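Local coordinates for Esterase/lipase (Uncultured bacterium, PDB 3K6K), which probably hydrolyses carboxylic esters, as a bacterial homologue of hormone-sensitive lipase with an alpha/beta hydrolase fold, at residues A[19-24]-A[287-292]; A[274-279]-A[293-298]. One frame throughout, in Å; residues are numbered along the deposited sequence.

Along the chain, helix 18-30 comes first, and interaction 1 ties it to segment 287-292 after nearly the whole alpha/beta hydrolase fold has passed, closing a very long loop. Interaction 2 starts inside that loop, at the end of strand 271-276, and finishes beyond it, on helix 291-305, so the two contacts cross rather than nest. Interaction 2 is local by comparison, joining the last strand to the last helix. Their centres lie about 11 Å apart and both use helix 291-305. They also touch directly, V290 CG2 standing 3.7 Å from M279 SD, so the N-terminal helix, strand 271-276 and the C-terminal helix meet in one neighbourhood.

Interaction 1 (A[19-24]-A[287-292]); sequences RDFLQL and GKFVNA
F21 meets F289 and V290 from a helix turn whose own bond from L24 N to D20 O (3.1 Å) spans F21; no hydrogen bond crosses to segment 287-292, and the junction is wholly apolar. A backbone hydrogen bond to M16, just ahead of helix 18-30, holds F289 near that helix. The two phenyl planes are nearly parallel, 18° apart, but slid so far that they barely overlap, with centroids 5.4 Å apart. What lies over a face of F21 is therefore the CB of F289, in a CH-pi contact 4.0 Å from the ring centroid and displaced toward the rim. The nearest ring atoms are F21 CE2 and F289 CD1, at 3.7 Å. F21 reaches across because CG is anti to the backbone N (chi1 -178°), which extends the ring away from the helix. V290 suits its place through its branching: CG1 rests 3.7 Å from F21 CB and also touches CG and CD1, while the second methyl turns to M279. The F289 ring has K288 CG over its centre on one face, so the aliphatic part of an exposed lysine helps cover it. Outside the two segments, Y286 meets the F21 ring at an inclined angle and F52 touches F289. In hormone-sensitive lipase relatives the N-terminal helices belong to the cap above the active site, and helix 18-30 is probably part of such a cap. With only carbon atoms meeting across it, the contact depends on shape fit; apart from the weakly directional CH-pi contact, it probably rests on dispersion and the exclusion of water.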
ATOM      1  N   ARG A  19      -9.669 -17.047 -11.191  1.00 19.91           N
ATOM      2  CA  ARG A  19      -8.858 -17.395 -12.364  1.00 20.39           C
ATOM      3  C   ARG A  19      -9.767 -17.716 -13.571  1.00 19.75           C
ATOM      4  O   ARG A  19      -9.354 -17.566 -14.725  1.00 19.02           O
ATOM      5  CB  ARG A  19      -7.864 -18.516 -12.056  1.00 20.45           C
ATOM      6  CG  ARG A  19      -6.619 -18.054 -11.245  1.00 24.74           C
ATOM      7  CD  ARG A  19      -5.697 -19.266 -11.032  1.00 36.57           C
ATOM      8  NE  ARG A  19      -5.210 -19.772 -12.332  1.00 45.39           N
ATOM      9  CZ  ARG A  19      -4.556 -20.918 -12.562  1.00 48.30           C
ATOM     10  NH1 ARG A  19      -4.245 -21.768 -11.582  1.00 49.53           N
ATOM     11  NH2 ARG A  19      -4.200 -21.205 -13.811  1.00 48.90           N
ATOM     12  N   ASP A  20     -11.008 -18.094 -13.269  1.00 18.20           N
ATOM     13  CA  ASP A  20     -11.972 -18.474 -14.293  1.00 18.56           C
ATOM     14  C   ASP A  20     -12.519 -17.210 -14.910  1.00 17.38           C
ATOM     15  O   ASP A  20     -12.718 -17.172 -16.108  1.00 16.21           O
ATOM     16  CB  ASP A  20     -13.079 -19.431 -13.754  1.00 16.58           C
ATOM     17  CG  ASP A  20     -12.496 -20.800 -13.349  1.00 21.20           C
ATOM     18  OD1 ASP A  20     -11.355 -21.096 -13.835  1.00 21.90           O
ATOM     19  OD2 ASP A  20     -13.104 -21.571 -12.536  1.00 20.46           O
ATOM     20  N   PHE A  21     -12.705 -16.176 -14.086  1.00 16.91           N
ATOM     21  CA  PHE A  21     -13.222 -14.917 -14.569  1.00 17.11           C
ATOM     22  C   PHE A  21     -12.159 -14.291 -15.466  1.00 17.25           C
ATOM     23  O   PHE A  21     -12.494 -13.718 -16.485  1.00 17.39           O
ATOM     24  CB  PHE A  21     -13.585 -13.967 -13.411  1.00 17.55           C
ATOM     25  CG  PHE A  21     -14.184 -12.620 -13.869  1.00 16.73           C
ATOM     26  CD1 PHE A  21     -13.641 -11.409 -13.426  1.00 17.10           C
ATOM     27  CD2 PHE A  21     -15.291 -12.579 -14.715  1.00 16.34           C
ATOM     28  CE1 PHE A  21     -14.185 -10.190 -13.821  1.00 15.94           C
ATOM     29  CE2 PHE A  21     -15.847 -11.359 -15.134  1.00 13.86           C
ATOM     30  CZ  PHE A  21     -15.275 -10.154 -14.676  1.00 16.59           C
ATOM     31  N   LEU A  22     -10.891 -14.423 -15.085  1.00 16.88           N
ATOM     32  CA  LEU A  22      -9.779 -13.947 -15.923  1.00 18.74           C
ATOM     33  C   LEU A  22      -9.797 -14.564 -17.319  1.00 19.45           C
ATOM     34  O   LEU A  22      -9.496 -13.877 -18.305  1.00 19.32           O
ATOM     35  CB  LEU A  22      -8.403 -14.196 -15.277  1.00 17.73           C
ATOM     36  CG  LEU A  22      -8.250 -13.371 -13.989  1.00 17.84           C
ATOM     37  CD1 LEU A  22      -6.992 -13.725 -13.221  1.00 11.81           C
ATOM     38  CD2 LEU A  22      -8.348 -11.838 -14.290  1.00 10.94           C
ATOM     39  N   GLN A  23     -10.121 -15.862 -17.379  1.00 20.78           N
ATOM     40  CA  GLN A  23     -10.198 -16.579 -18.655  1.00 21.79           C
ATOM     41  C   GLN A  23     -11.400 -16.054 -19.473  1.00 21.17           C
ATOM     42  O   GLN A  23     -11.335 -15.950 -20.683  1.00 19.86           O
ATOM     43  CB  GLN A  23     -10.235 -18.108 -18.454  1.00 22.98           C
ATOM     44  CG  GLN A  23     -10.144 -18.910 -19.778  1.00 24.07           C
ATOM     45  CD  GLN A  23      -8.778 -19.608 -20.006  1.00 28.93           C
ATOM     46  OE1 GLN A  23      -8.737 -20.743 -20.549  1.00 28.31           O
ATOM     47  NE2 GLN A  23      -7.675 -18.943 -19.615  1.00 24.46           N
ATOM     48  N   LEU A  24     -12.468 -15.688 -18.813  1.00 21.57           N
ATOM     49  CA  LEU A  24     -13.564 -15.145 -19.512  1.00 21.53           C
ATOM     50  C   LEU A  24     -13.158 -13.789 -20.072  1.00 21.30           C
ATOM     51  O   LEU A  24     -13.423 -13.562 -21.213  1.00 22.21           O
ATOM     52  CB  LEU A  24     -14.826 -15.135 -18.689  1.00 22.20           C
ATOM     53  CG  LEU A  24     -15.919 -14.184 -19.096  1.00 25.95           C
ATOM     54  CD1 LEU A  24     -16.380 -14.388 -20.462  1.00 22.96           C
ATOM     55  CD2 LEU A  24     -17.072 -14.178 -18.161  1.00 24.46           C
ATOM     56  N   GLY A 287     -18.573  -7.243  -9.043  1.00 15.05           N
ATOM     57  CA  GLY A 287     -19.213  -7.877  -7.880  1.00 14.55           C
ATOM     58  C   GLY A 287     -20.098  -9.009  -8.341  1.00 15.72           C
ATOM     59  O   GLY A 287     -20.093 -10.083  -7.758  1.00 15.94           O
ATOM     60  N   LYS A 288     -20.821  -8.808  -9.439  1.00 16.16           N
ATOM     61  CA  LYS A 288     -21.678  -9.859  -9.939  1.00 17.56           C
ATOM     62  C   LYS A 288     -20.964 -11.219 -10.101  1.00 17.82           C
ATOM     63  O   LYS A 288     -21.579 -12.251  -9.802  1.00 19.09           O
ATOM     64  CB  LYS A 288     -22.335  -9.398 -11.231  1.00 17.52           C
ATOM     65  CG  LYS A 288     -23.036 -10.479 -12.023  1.00 19.90           C
ATOM     66  CD  LYS A 288     -23.780  -9.830 -13.207  1.00 24.97           C
ATOM     67  CE  LYS A 288     -24.967 -10.652 -13.722  1.00 25.89           C
ATOM     68  NZ  LYS A 288     -25.350 -10.212 -15.112  1.00 28.93           N
ATOM     69  N   PHE A 289     -19.688 -11.176 -10.530  1.00 18.27           N
ATOM     70  CA  PHE A 289     -18.822 -12.332 -10.882  1.00 18.45           C
ATOM     71  C   PHE A 289     -17.763 -12.695  -9.859  1.00 18.49           C
ATOM     72  O   PHE A 289     -17.616 -13.872  -9.529  1.00 19.00           O
ATOM     73  CB  PHE A 289     -18.151 -12.113 -12.249  1.00 19.43           C
ATOM     74  CG  PHE A 289     -19.153 -11.819 -13.342  1.00 21.02           C
ATOM     75  CD1 PHE A 289     -19.266 -10.536 -13.868  1.00 19.52           C
ATOM     76  CD2 PHE A 289     -20.088 -12.797 -13.722  1.00 20.39           C
ATOM     77  CE1 PHE A 289     -20.221 -10.255 -14.854  1.00 23.91           C
ATOM     78  CE2 PHE A 289     -21.094 -12.503 -14.682  1.00 21.59           C
ATOM     79  CZ  PHE A 289     -21.134 -11.247 -15.266  1.00 22.99           C
ATOM     80  N   VAL A 290     -16.989 -11.732  -9.360  1.00 17.60           N
ATOM     81  CA  VAL A 290     -15.985 -12.129  -8.384  1.00 17.55           C
ATOM     82  C   VAL A 290     -16.264 -11.520  -7.003  1.00 18.28           C
ATOM     83  O   VAL A 290     -16.717 -10.389  -6.879  1.00 20.20           O
ATOM     84  CB  VAL A 290     -14.558 -11.864  -8.878  1.00 16.78           C
ATOM     85  CG1 VAL A 290     -14.219 -12.797  -9.993  1.00 18.65           C
ATOM     86  CG2 VAL A 290     -14.400 -10.390  -9.345  1.00 16.29           C
ATOM     87  N   ASN A 291     -15.988 -12.290  -5.975  1.00 18.48           N
ATOM     88  CA  ASN A 291     -16.268 -11.913  -4.584  1.00 18.73           C
ATOM     89  C   ASN A 291     -15.416 -10.736  -4.081  1.00 17.02           C
ATOM     90  O   ASN A 291     -15.949  -9.852  -3.391  1.00 17.25           O
ATOM     91  CB  ASN A 291     -16.089 -13.120  -3.676  1.00 18.23           C
ATOM     92  CG  ASN A 291     -16.538 -12.837  -2.241  1.00 27.28           C
ATOM     93  OD1 ASN A 291     -15.717 -13.008  -1.304  1.00 33.42           O
ATOM     94  ND2 ASN A 291     -17.841 -12.371  -2.045  1.00 25.10           N
ATOM     95  N   ALA A 292     -14.145 -10.687  -4.484  1.00 14.68           N
ATOM     96  CA  ALA A 292     -13.231  -9.580  -4.070  1.00 15.18           C
ATOM     97  C   ALA A 292     -13.681  -8.145  -4.381  1.00 14.73           C
ATOM     98  O   ALA A 292     -13.245  -7.163  -3.749  1.00 15.54           O
ATOM     99  CB  ALA A 292     -11.781  -9.822  -4.629  1.00 13.18           C
TER

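Interaction 2 (A[274-279]-A[293-298]); sequences KIWPDM and ADISIK
W276 lays its six-membered ring against the helix at S296 and I295. S296 CB sits over one face, 4.0 Å from the centroid of that ring in a CH-pi contact. A serine suits the spot: its small side chain lets W276 CH2 come within 3.6 Å of S296 CA, and its OG is hydrogen-bonded to H246 ND1. I295 approaches differently, its CG2 lying near the indole plane at the edge, 4.0 Å from W276 CH2; the beta-branched side chain lies alongside the outer edge of the indole while its residue stays exposed. On the face opposite S296 lies CE of K274, a residue whose NZ forms a salt bridge with E299 OE2. W276 has its CG anti to the carbonyl carbon (chi1 -59°), which carries the indole from the strand toward the helix. With an alanine here in place of the indole, S296 CB and K274 CE would probably lose the flat surface between them, and a gap would be likely to open between strand and helix. A type II turn runs from W276 to M279, closed by M279 N to W276 O. Strand 271-276 pairs with strand 243-248 on one side and antiparallel with a strand of the second subunit on the other, while helix 291-305 packs I297 against helix 96-110.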
ATOM      1  N   LYS A 274      -3.806  -1.202  -1.239  1.00 13.87           N
ATOM      2  CA  LYS A 274      -4.008  -2.621  -1.238  1.00 13.29           C
ATOM      3  C   LYS A 274      -3.986  -3.174  -2.678  1.00 13.02           C
ATOM      4  O   LYS A 274      -4.591  -2.630  -3.592  1.00 11.90           O
ATOM      5  CB  LYS A 274      -5.326  -2.965  -0.534  1.00 13.31           C
ATOM      6  CG  LYS A 274      -5.503  -4.439  -0.200  1.00 15.35           C
ATOM      7  CD  LYS A 274      -6.757  -4.577   0.664  1.00 17.51           C
ATOM      8  CE  LYS A 274      -7.071  -6.015   1.101  1.00 16.91           C
ATOM      9  NZ  LYS A 274      -8.142  -5.833   2.138  1.00 19.14           N
ATOM     10  N   ILE A 275      -3.300  -4.296  -2.853  1.00 13.07           N
ATOM     11  CA  ILE A 275      -3.245  -4.950  -4.133  1.00 10.55           C
ATOM     12  C   ILE A 275      -3.956  -6.277  -4.051  1.00 10.87           C
ATOM     13  O   ILE A 275      -3.622  -7.086  -3.164  1.00 11.45           O
ATOM     14  CB  ILE A 275      -1.812  -5.204  -4.517  1.00  9.19           C
ATOM     15  CG1 ILE A 275      -1.060  -3.862  -4.640  1.00  7.13           C
ATOM     16  CG2 ILE A 275      -1.796  -5.949  -5.826  1.00  6.42           C
ATOM     17  CD1 ILE A 275       0.439  -4.076  -4.825  1.00  5.99           C
ATOM     18  N   TRP A 276      -4.855  -6.539  -4.995  1.00  9.00           N
ATOM     19  CA  TRP A 276      -5.754  -7.675  -4.889  1.00  9.85           C
ATOM     20  C   TRP A 276      -5.429  -8.833  -5.828  1.00 10.43           C
ATOM     21  O   TRP A 276      -5.557  -8.707  -7.038  1.00  8.94           O
ATOM     22  CB  TRP A 276      -7.231  -7.266  -5.049  1.00  8.73           C
ATOM     23  CG  TRP A 276      -7.715  -6.244  -4.030  1.00 10.06           C
ATOM     24  CD1 TRP A 276      -7.386  -4.917  -3.990  1.00  7.35           C
ATOM     25  CD2 TRP A 276      -8.702  -6.443  -2.968  1.00 12.65           C
ATOM     26  NE1 TRP A 276      -8.041  -4.297  -2.926  1.00  8.20           N
ATOM     27  CE2 TRP A 276      -8.868  -5.198  -2.312  1.00  8.44           C
ATOM     28  CE3 TRP A 276      -9.438  -7.552  -2.511  1.00  9.89           C
ATOM     29  CZ2 TRP A 276      -9.702  -5.039  -1.237  1.00  8.33           C
ATOM     30  CZ3 TRP A 276     -10.268  -7.384  -1.448  1.00 14.23           C
ATOM     31  CH2 TRP A 276     -10.406  -6.125  -0.816  1.00  9.56           C
ATOM     32  N   PRO A 277      -5.071  -9.996  -5.239  1.00 11.89           N
ATOM     33  CA  PRO A 277      -4.685 -11.221  -5.955  1.00 12.12           C
ATOM     34  C   PRO A 277      -5.697 -11.627  -7.062  1.00 12.23           C
ATOM     35  O   PRO A 277      -6.920 -11.686  -6.831  1.00 10.74           O
ATOM     36  CB  PRO A 277      -4.648 -12.302  -4.845  1.00 12.32           C
ATOM     37  CG  PRO A 277      -4.756 -11.593  -3.541  1.00 12.68           C
ATOM     38  CD  PRO A 277      -5.047 -10.143  -3.775  1.00 11.54           C
ATOM     39  N   ASP A 278      -5.190 -11.945  -8.248  1.00 13.05           N
ATOM     40  CA  ASP A 278      -6.085 -12.430  -9.341  1.00 14.29           C
ATOM     41  C   ASP A 278      -7.217 -11.444  -9.763  1.00 13.64           C
ATOM     42  O   ASP A 278      -8.195 -11.869 -10.420  1.00 13.55           O
ATOM     43  CB  ASP A 278      -6.763 -13.769  -8.942  1.00 13.91           C
ATOM     44  CG  ASP A 278      -5.763 -14.891  -8.652  1.00 16.65           C
ATOM     45  OD1 ASP A 278      -4.755 -15.031  -9.367  1.00 14.13           O
ATOM     46  OD2 ASP A 278      -6.033 -15.676  -7.714  1.00 17.67           O
ATOM     47  N   MET A 279      -7.135 -10.172  -9.374  1.00 12.48           N
ATOM     48  CA  MET A 279      -8.153  -9.181  -9.817  1.00 12.49           C
ATOM     49  C   MET A 279      -7.688  -8.367 -11.023  1.00 12.31           C
ATOM     50  O   MET A 279      -6.525  -7.968 -11.095  1.00 13.37           O
ATOM     51  CB  MET A 279      -8.578  -8.241  -8.677  1.00 11.27           C
ATOM     52  CG  MET A 279      -9.374  -8.992  -7.572  1.00 12.19           C
ATOM     53  SD  MET A 279     -10.908  -9.601  -8.342  1.00 13.94           S
ATOM     54  CE  MET A 279     -10.362 -11.317  -8.410  1.00 10.21           C
ATOM     55  N   ALA A 293     -14.541  -8.009  -5.376  1.00 15.55           N
ATOM     56  CA  ALA A 293     -15.130  -6.716  -5.686  1.00 15.99           C
ATOM     57  C   ALA A 293     -16.076  -6.239  -4.608  1.00 15.97           C
ATOM     58  O   ALA A 293     -16.031  -5.073  -4.246  1.00 16.21           O
ATOM     59  CB  ALA A 293     -15.808  -6.719  -7.076  1.00 16.19           C
ATOM     60  N   ASP A 294     -16.952  -7.110  -4.110  1.00 17.42           N
ATOM     61  CA  ASP A 294     -17.825  -6.695  -3.002  1.00 19.00           C
ATOM     62  C   ASP A 294     -16.997  -6.330  -1.802  1.00 17.08           C
ATOM     63  O   ASP A 294     -17.332  -5.366  -1.175  1.00 17.55           O
ATOM     64  CB  ASP A 294     -18.846  -7.755  -2.542  1.00 20.74           C
ATOM     65  CG  ASP A 294     -19.515  -8.475  -3.686  1.00 28.71           C
ATOM     66  OD1 ASP A 294     -19.732  -9.722  -3.483  1.00 35.56           O
ATOM     67  OD2 ASP A 294     -19.809  -7.812  -4.756  1.00 33.54           O
ATOM     68  N   ILE A 295     -15.927  -7.084  -1.512  1.00 15.64           N
ATOM     69  CA  ILE A 295     -15.074  -6.830  -0.355  1.00 14.95           C
ATOM     70  C   ILE A 295     -14.327  -5.494  -0.507  1.00 14.69           C
ATOM     71  O   ILE A 295     -14.187  -4.734   0.453  1.00 14.17           O
ATOM     72  CB  ILE A 295     -14.042  -7.978  -0.110  1.00 15.54           C
ATOM     73  CG1 ILE A 295     -14.695  -9.357  -0.140  1.00 17.39           C
ATOM     74  CG2 ILE A 295     -13.317  -7.855   1.268  1.00 15.21           C
ATOM     75  CD1 ILE A 295     -13.583 -10.570  -0.063  1.00 20.91           C
ATOM     76  N   SER A 296     -13.794  -5.215  -1.698  1.00 13.85           N
ATOM     77  CA  SER A 296     -13.053  -3.977  -1.878  1.00 11.89           C
ATOM     78  C   SER A 296     -13.980  -2.724  -1.669  1.00 11.25           C
ATOM     79  O   SER A 296     -13.623  -1.742  -1.019  1.00  9.80           O
ATOM     80  CB  SER A 296     -12.444  -3.948  -3.257  1.00 10.09           C
ATOM     81  OG  SER A 296     -12.119  -2.617  -3.539  1.00 10.38           O
ATOM     82  N   ILE A 297     -15.156  -2.781  -2.268  1.00 11.78           N
ATOM     83  CA  ILE A 297     -16.179  -1.802  -2.059  1.00 11.99           C
ATOM     84  C   ILE A 297     -16.495  -1.622  -0.564  1.00 14.29           C
ATOM     85  O   ILE A 297     -16.618  -0.498  -0.064  1.00 14.55           O
ATOM     86  CB  ILE A 297     -17.373  -2.127  -3.002  1.00 12.00           C
ATOM     87  CG1 ILE A 297     -16.956  -1.698  -4.474  1.00 11.25           C
ATOM     88  CG2 ILE A 297     -18.578  -1.353  -2.645  1.00  9.47           C
ATOM     89  CD1 ILE A 297     -17.804  -2.339  -5.575  1.00  9.31           C
ATOM     90  N   LYS A 298     -16.574  -2.723   0.162  1.00 16.49           N
ATOM     91  CA  LYS A 298     -16.925  -2.677   1.551  1.00 19.74           C
ATOM     92  C   LYS A 298     -15.844  -1.898   2.285  1.00 19.38           C
ATOM     93  O   LYS A 298     -16.168  -0.968   3.032  1.00 19.73           O
ATOM     94  CB  LYS A 298     -17.055  -4.097   2.112  1.00 21.21           C
ATOM     95  CG  LYS A 298     -17.927  -4.216   3.401  1.00 28.73           C
ATOM     96  CD  LYS A 298     -19.482  -4.407   3.098  1.00 36.71           C
ATOM     97  CE  LYS A 298     -19.946  -5.878   2.928  1.00 38.74           C
ATOM     98  NZ  LYS A 298     -19.702  -6.477   1.562  1.00 41.99           N
TER